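Insecticidal Delta-Endotoxin Cry8Ea1 (Bacillus Thuringiensis, PDB 3EB7) kills larvae of the underground pest Holotrichia parallela, probably by binding gut-cell receptors and opening pores in the membrane, as other three-domain Cry toxins do. Local coordinates at residues G468-G473 and S538-N543; T337-Y342 and T377-N382. All blocks are in the same frame, centred on the assembly; numbering follows the deposited sequence.

Contact 1 (G468-G473 and S538-N543)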
loop_
_atom_site.group_PDB
_atom_site.type_symbol
_atom_site.label_atom_id
_atom_site.label_comp_id
_atom_site.label_asym_id
_atom_site.label_seq_id
_atom_site.Cartn_x
_atom_site.Cartn_y
_atom_site.Cartn_z
ATOM N N GLY A 468 4.968 5.093 -9.054
ATOM C CA GLY A 468 4.222 4.098 -8.313
ATOM C C GLY A 468 3.280 4.654 -7.266
ATOM O O GLY A 468 2.486 3.908 -6.724
ATOM N N HIS A 469 3.319 5.961 -7.000
ATOM C CA HIS A 469 2.262 6.585 -6.190
ATOM C C HIS A 469 0.895 6.349 -6.760
ATOM O O HIS A 469 -0.067 6.300 -6.017
ATOM C CB HIS A 469 2.441 8.079 -5.996
ATOM C CG HIS A 469 3.575 8.451 -5.099
ATOM N ND1 HIS A 469 4.092 9.724 -5.062
ATOM C CD2 HIS A 469 4.284 7.725 -4.204
ATOM C CE1 HIS A 469 5.074 9.769 -4.178
ATOM N NE2 HIS A 469 5.214 8.566 -3.651
ATOM N N TYR A 470 0.814 6.192 -8.070
ATOM C CA TYR A 470 -0.427 5.794 -8.740
ATOM C C TYR A 470 -0.705 4.280 -8.755
ATOM O O TYR A 470 -1.852 3.877 -8.978
ATOM C CB TYR A 470 -0.419 6.287 -10.193
ATOM C CG TYR A 470 -0.752 7.758 -10.356
ATOM C CD1 TYR A 470 0.262 8.710 -10.494
ATOM C CD2 TYR A 470 -2.090 8.192 -10.341
ATOM C CE1 TYR A 470 -0.028 10.074 -10.638
ATOM C CE2 TYR A 470 -2.398 9.552 -10.466
ATOM C CZ TYR A 470 -1.368 10.481 -10.614
ATOM O OH TYR A 470 -1.683 11.813 -10.759
ATOM N N LEU A 471 0.322 3.442 -8.530
ATOM C CA LEU A 471 0.233 1.994 -8.889
ATOM C C LEU A 471 0.208 1.062 -7.665
ATOM O O LEU A 471 -0.103 -0.111 -7.775
ATOM C CB LEU A 471 1.393 1.612 -9.842
ATOM C CG LEU A 471 1.714 2.645 -10.948
ATOM C CD1 LEU A 471 2.995 2.306 -11.723
ATOM C CD2 LEU A 471 0.549 2.827 -11.942
ATOM N N GLY A 472 0.555 1.603 -6.499
ATOM C CA GLY A 472 0.617 0.838 -5.268
ATOM C C GLY A 472 1.949 0.154 -5.114
ATOM O O GLY A 472 2.077 -0.768 -4.300
ATOM N N GLY A 473 2.936 0.630 -5.877
ATOM C CA GLY A 473 4.282 0.019 -5.951
ATOM C C GLY A 473 5.054 0.496 -7.186
ATOM O O GLY A 473 4.508 1.174 -8.016
ATOM N N SER A 538 4.982 14.857 -13.894
ATOM C CA SER A 538 3.837 15.363 -14.638
ATOM C C SER A 538 2.867 14.269 -15.109
ATOM O O SER A 538 1.787 14.579 -15.613
ATOM C CB SER A 538 4.302 16.249 -15.814
ATOM O OG SER A 538 5.210 17.241 -15.351
ATOM N N LEU A 539 3.215 13.000 -14.943
ATOM C CA LEU A 539 2.291 11.945 -15.401
ATOM C C LEU A 539 1.033 11.948 -14.551
ATOM O O LEU A 539 1.098 12.169 -13.368
ATOM C CB LEU A 539 2.938 10.552 -15.416
ATOM C CG LEU A 539 4.217 10.454 -16.241
ATOM C CD1 LEU A 539 4.814 9.018 -16.270
ATOM C CD2 LEU A 539 4.015 11.012 -17.676
ATOM N N LYS A 540 -0.106 11.716 -15.171
ATOM C CA LYS A 540 -1.390 11.700 -14.483
ATOM C C LYS A 540 -2.105 10.381 -14.674
ATOM O O LYS A 540 -1.655 9.542 -15.454
ATOM C CB LYS A 540 -2.241 12.858 -14.970
ATOM C CG LYS A 540 -2.192 14.049 -14.005
ATOM C CD LYS A 540 -1.076 14.976 -14.284
ATOM C CE LYS A 540 -1.231 16.269 -13.473
ATOM N NZ LYS A 540 -0.771 16.201 -12.065
ATOM N N TYR A 541 -3.216 10.189 -13.970
ATOM C CA TYR A 541 -4.012 8.973 -14.115
ATOM C C TYR A 541 -4.274 8.578 -15.586
ATOM O O TYR A 541 -4.031 7.442 -15.957
ATOM C CB TYR A 541 -5.344 9.060 -13.355
ATOM C CG TYR A 541 -6.074 7.753 -13.451
ATOM C CD1 TYR A 541 -5.744 6.686 -12.602
ATOM C CD2 TYR A 541 -7.023 7.533 -14.464
ATOM C CE1 TYR A 541 -6.375 5.429 -12.730
ATOM C CE2 TYR A 541 -7.662 6.289 -14.612
ATOM C CZ TYR A 541 -7.331 5.247 -13.730
ATOM O OH TYR A 541 -7.973 4.036 -13.838
ATOM N N GLU A 542 -4.761 9.527 -16.398
ATOM C CA GLU A 542 -5.086 9.309 -17.832
ATOM C C GLU A 542 -3.923 8.806 -18.740
ATOM O O GLU A 542 -4.172 8.241 -19.807
ATOM C CB GLU A 542 -5.666 10.581 -18.439
ATOM C CG GLU A 542 -4.666 11.735 -18.436
ATOM C CD GLU A 542 -5.144 12.950 -19.252
ATOM O OE1 GLU A 542 -4.280 13.567 -19.945
ATOM O OE2 GLU A 542 -6.381 13.268 -19.212
ATOM N N ASN A 543 -2.680 9.028 -18.307
ATOM C CA ASN A 543 -1.507 8.523 -18.993
ATOM C C ASN A 543 -1.268 7.024 -18.787
ATOM O O ASN A 543 -0.339 6.468 -19.358
ATOM C CB ASN A 543 -0.254 9.305 -18.559
ATOM C CG ASN A 543 -0.373 10.817 -18.827
ATOM O OD1 ASN A 543 -0.695 11.247 -19.942
ATOM N ND2 ASN A 543 -0.086 11.615 -17.812
HETATM O O HOH W 1 -1.021 14.554 -9.517
#
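Tyr-470 reaches from one loop of the C-terminal beta-sandwich domain to another and lays its ring against the backbone of Leu-539, Lys-540 and Tyr-541, an example of an aromatic side chain packed mainly on main chain. The tight part lies along the outer half of the ring, at CE1, CE2 and CZ. The carbonyl carbon of Lys-540 lies over one face, Leu-539 O stands 3.6 Å from Tyr-470 CE1, and Tyr-541 N is 3.7 Å from Tyr-470 CE2, both approaching obliquely. Tyr-541 adds its CB, 4.2 Å from Tyr-470 CE2; with CG anti to the backbone N (chi1 -176°), its ring is carried beyond Tyr-470 to Ile-175 and Ala-176 of helix 161-191 in the N-terminal domain. From that helix Asp-180 OD1 bonds to both Tyr-470 OH and Tyr-541 N, tying the two loops to the helical domain through one carboxylate oxygen. The looser side belongs to Lys-540, a partly exposed residue whose CB points away from Tyr-470. Its CG lies 4.0 Å from Tyr-470 OH, but the chain, bent at chi2 and chi4, brings NZ to the phenol only through water. That water donates to Tyr-470 OH at 3.1 Å and accepts from Lys-540 NZ at 3.0 Å.

Contact 2 (T337-Y342 and T377-N382)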
loop_
_atom_site.group_PDB
_atom_site.type_symbol
_atom_site.label_atom_id
_atom_site.label_comp_id
_atom_site.label_asym_id
_atom_site.label_seq_id
_atom_site.Cartn_x
_atom_site.Cartn_y
_atom_site.Cartn_z
ATOM N N THR A 337 13.159 -17.524 6.410
ATOM C CA THR A 337 12.640 -18.072 5.157
ATOM C C THR A 337 11.228 -18.601 5.292
ATOM O O THR A 337 10.962 -19.450 6.157
ATOM C CB THR A 337 13.605 -19.122 4.528
ATOM O OG1 THR A 337 14.882 -18.521 4.432
ATOM C CG2 THR A 337 13.222 -19.527 3.106
ATOM N N GLY A 338 10.337 -18.057 4.451
ATOM C CA GLY A 338 8.926 -18.381 4.415
ATOM C C GLY A 338 8.073 -17.786 5.515
ATOM O O GLY A 338 6.865 -17.933 5.489
ATOM N N PHE A 339 8.696 -17.121 6.484
ATOM C CA PHE A 339 7.984 -16.523 7.621
ATOM C C PHE A 339 7.520 -15.082 7.378
ATOM O O PHE A 339 8.320 -14.185 7.032
ATOM C CB PHE A 339 8.877 -16.501 8.883
ATOM C CG PHE A 339 8.861 -17.788 9.692
ATOM C CD1 PHE A 339 9.988 -18.602 9.741
ATOM C CD2 PHE A 339 7.733 -18.156 10.428
ATOM C CE1 PHE A 339 9.997 -19.778 10.472
ATOM C CE2 PHE A 339 7.731 -19.356 11.205
ATOM C CZ PHE A 339 8.877 -20.162 11.220
ATOM N N ASP A 340 6.226 -14.881 7.611
ATOM C CA ASP A 340 5.622 -13.588 7.796
ATOM C C ASP A 340 5.791 -13.177 9.256
ATOM O O ASP A 340 5.134 -13.759 10.146
ATOM C CB ASP A 340 4.121 -13.666 7.477
ATOM C CG ASP A 340 3.829 -13.651 5.961
ATOM O OD1 ASP A 340 4.751 -13.527 5.133
ATOM O OD2 ASP A 340 2.659 -13.801 5.584
ATOM N N VAL A 341 6.685 -12.216 9.509
ATOM C CA VAL A 341 6.744 -11.550 10.792
ATOM C C VAL A 341 5.650 -10.464 10.855
ATOM O O VAL A 341 5.766 -9.426 10.241
ATOM C CB VAL A 341 8.119 -10.955 11.030
ATOM C CG1 VAL A 341 8.162 -10.219 12.340
ATOM C CG2 VAL A 341 9.164 -12.060 11.012
ATOM N N TYR A 342 4.579 -10.730 11.595
ATOM C CA TYR A 342 3.435 -9.823 11.641
ATOM C C TYR A 342 3.483 -8.776 12.760
ATOM O O TYR A 342 2.696 -7.843 12.761
ATOM C CB TYR A 342 2.120 -10.621 11.653
ATOM C CG TYR A 342 2.002 -11.609 12.779
ATOM C CD1 TYR A 342 1.477 -11.222 14.027
ATOM C CD2 TYR A 342 2.436 -12.929 12.616
ATOM C CE1 TYR A 342 1.407 -12.146 15.106
ATOM C CE2 TYR A 342 2.357 -13.852 13.674
ATOM C CZ TYR A 342 1.834 -13.460 14.902
ATOM O OH TYR A 342 1.778 -14.380 15.932
ATOM N N THR A 377 5.566 -19.061 15.491
ATOM C CA THR A 377 6.715 -19.053 16.396
ATOM C C THR A 377 7.114 -17.616 16.777
ATOM O O THR A 377 6.695 -16.648 16.127
ATOM C CB THR A 377 7.914 -19.867 15.814
ATOM O OG1 THR A 377 8.772 -20.298 16.889
ATOM C CG2 THR A 377 8.724 -19.039 14.833
ATOM N N THR A 378 7.872 -17.486 17.863
ATOM C CA THR A 378 8.477 -16.211 18.275
ATOM C C THR A 378 9.981 -16.278 18.109
ATOM O O THR A 378 10.595 -17.298 18.392
ATOM C CB THR A 378 8.178 -15.889 19.757
ATOM O OG1 THR A 378 6.784 -16.065 19.992
ATOM C CG2 THR A 378 8.517 -14.467 20.122
ATOM N N PHE A 379 10.571 -15.181 17.654
ATOM C CA PHE A 379 12.028 -15.030 17.640
ATOM C C PHE A 379 12.331 -13.886 18.564
ATOM O O PHE A 379 11.733 -12.830 18.460
ATOM C CB PHE A 379 12.527 -14.718 16.219
ATOM C CG PHE A 379 12.177 -15.793 15.204
ATOM C CD1 PHE A 379 11.157 -15.592 14.280
ATOM C CD2 PHE A 379 12.867 -17.020 15.195
ATOM C CE1 PHE A 379 10.833 -16.585 13.340
ATOM C CE2 PHE A 379 12.564 -18.025 14.276
ATOM C CZ PHE A 379 11.545 -17.805 13.332
ATOM N N THR A 380 13.230 -14.108 19.509
ATOM C CA THR A 380 13.591 -13.065 20.439
ATOM C C THR A 380 15.070 -12.801 20.425
ATOM O O THR A 380 15.893 -13.706 20.628
ATOM C CB THR A 380 13.174 -13.403 21.883
ATOM O OG1 THR A 380 11.808 -13.846 21.892
ATOM C CG2 THR A 380 13.357 -12.197 22.759
ATOM N N TYR A 381 15.358 -11.524 20.169
ATOM C CA TYR A 381 16.626 -10.911 20.443
ATOM C C TYR A 381 16.580 -10.232 21.842
ATOM O O TYR A 381 15.914 -9.216 22.033
ATOM C CB TYR A 381 16.925 -9.876 19.333
ATOM C CG TYR A 381 18.163 -9.059 19.569
ATOM C CD1 TYR A 381 19.447 -9.638 19.418
ATOM C CD2 TYR A 381 18.075 -7.721 19.962
ATOM C CE1 TYR A 381 20.619 -8.880 19.641
ATOM C CE2 TYR A 381 19.235 -6.970 20.233
ATOM C CZ TYR A 381 20.492 -7.550 20.036
ATOM O OH TYR A 381 21.636 -6.811 20.254
ATOM N N ASN A 382 17.279 -10.818 22.822
ATOM C CA ASN A 382 17.498 -10.148 24.108
ATOM C C ASN A 382 18.824 -10.501 24.791
ATOM O O ASN A 382 18.866 -11.349 25.679
ATOM C CB ASN A 382 16.303 -10.359 25.038
ATOM C CG ASN A 382 16.379 -9.487 26.320
ATOM O OD1 ASN A 382 17.253 -8.606 26.486
ATOM N ND2 ASN A 382 15.453 -9.750 27.238
HETATM O O HOH W 2 3.699 -16.046 16.419
#
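Phe-339 and Phe-379 form a T-shaped pair between the residue just before strand 340-352 and the edge strand 376-381; the two strands share a four-stranded antiparallel sheet of the middle domain but are separated by strand 357-369. Each phenylalanine holds CG anti to its own carbonyl carbon (chi1 -85° and -60°), and both side chains set out toward the opposite segment. The edge of Phe-379 meets a face of Phe-339 with the planes at 85° and the centroids 5.3 Å apart. Phe-379 CZ does the touching: it sits off-centre, toward the rim of the Phe-339 ring, 3.8 Å from Phe-339 CE1. In Thr-377, OG1 is anti to the backbone N, which puts CG2 between that N and the carbonyl carbon; this methyl meets the Phe-339 ring obliquely at CZ and CE2, 3.8 Å from Phe-339 CE2. Phe-336 and Tyr-370 prolong the aromatic cluster with edge-to-face contacts to Phe-379 and Phe-339 respectively. Nearby, a water 2.6 Å from Tyr-342 OH donates to Thr-377 O at 3.1 Å, a polar bridge between the segments. Direct contact is thus apolar, held by dispersion and the weak electrostatics of aromatic C-H on pi.

How the contacts relate
The two contacts belong to different domains and share no sheet. Contact 2 comes first along the chain and is complete before contact 1 opens; their centres are 35 Å apart and their nearest atoms about 16 Å, and the two contacts lie on opposite sides of the chain's centre. Contact 2 lies within the middle domain, at the surface, spanning a central strand of one antiparallel sheet. Contact 1 is partly buried, joining loops of the C-terminal domain where these face helix 161-191. One therefore illustrates cohesion inside a domain, the other a loop pair set at a boundary between domains, consistent with the compact three-domain build of Cry toxins.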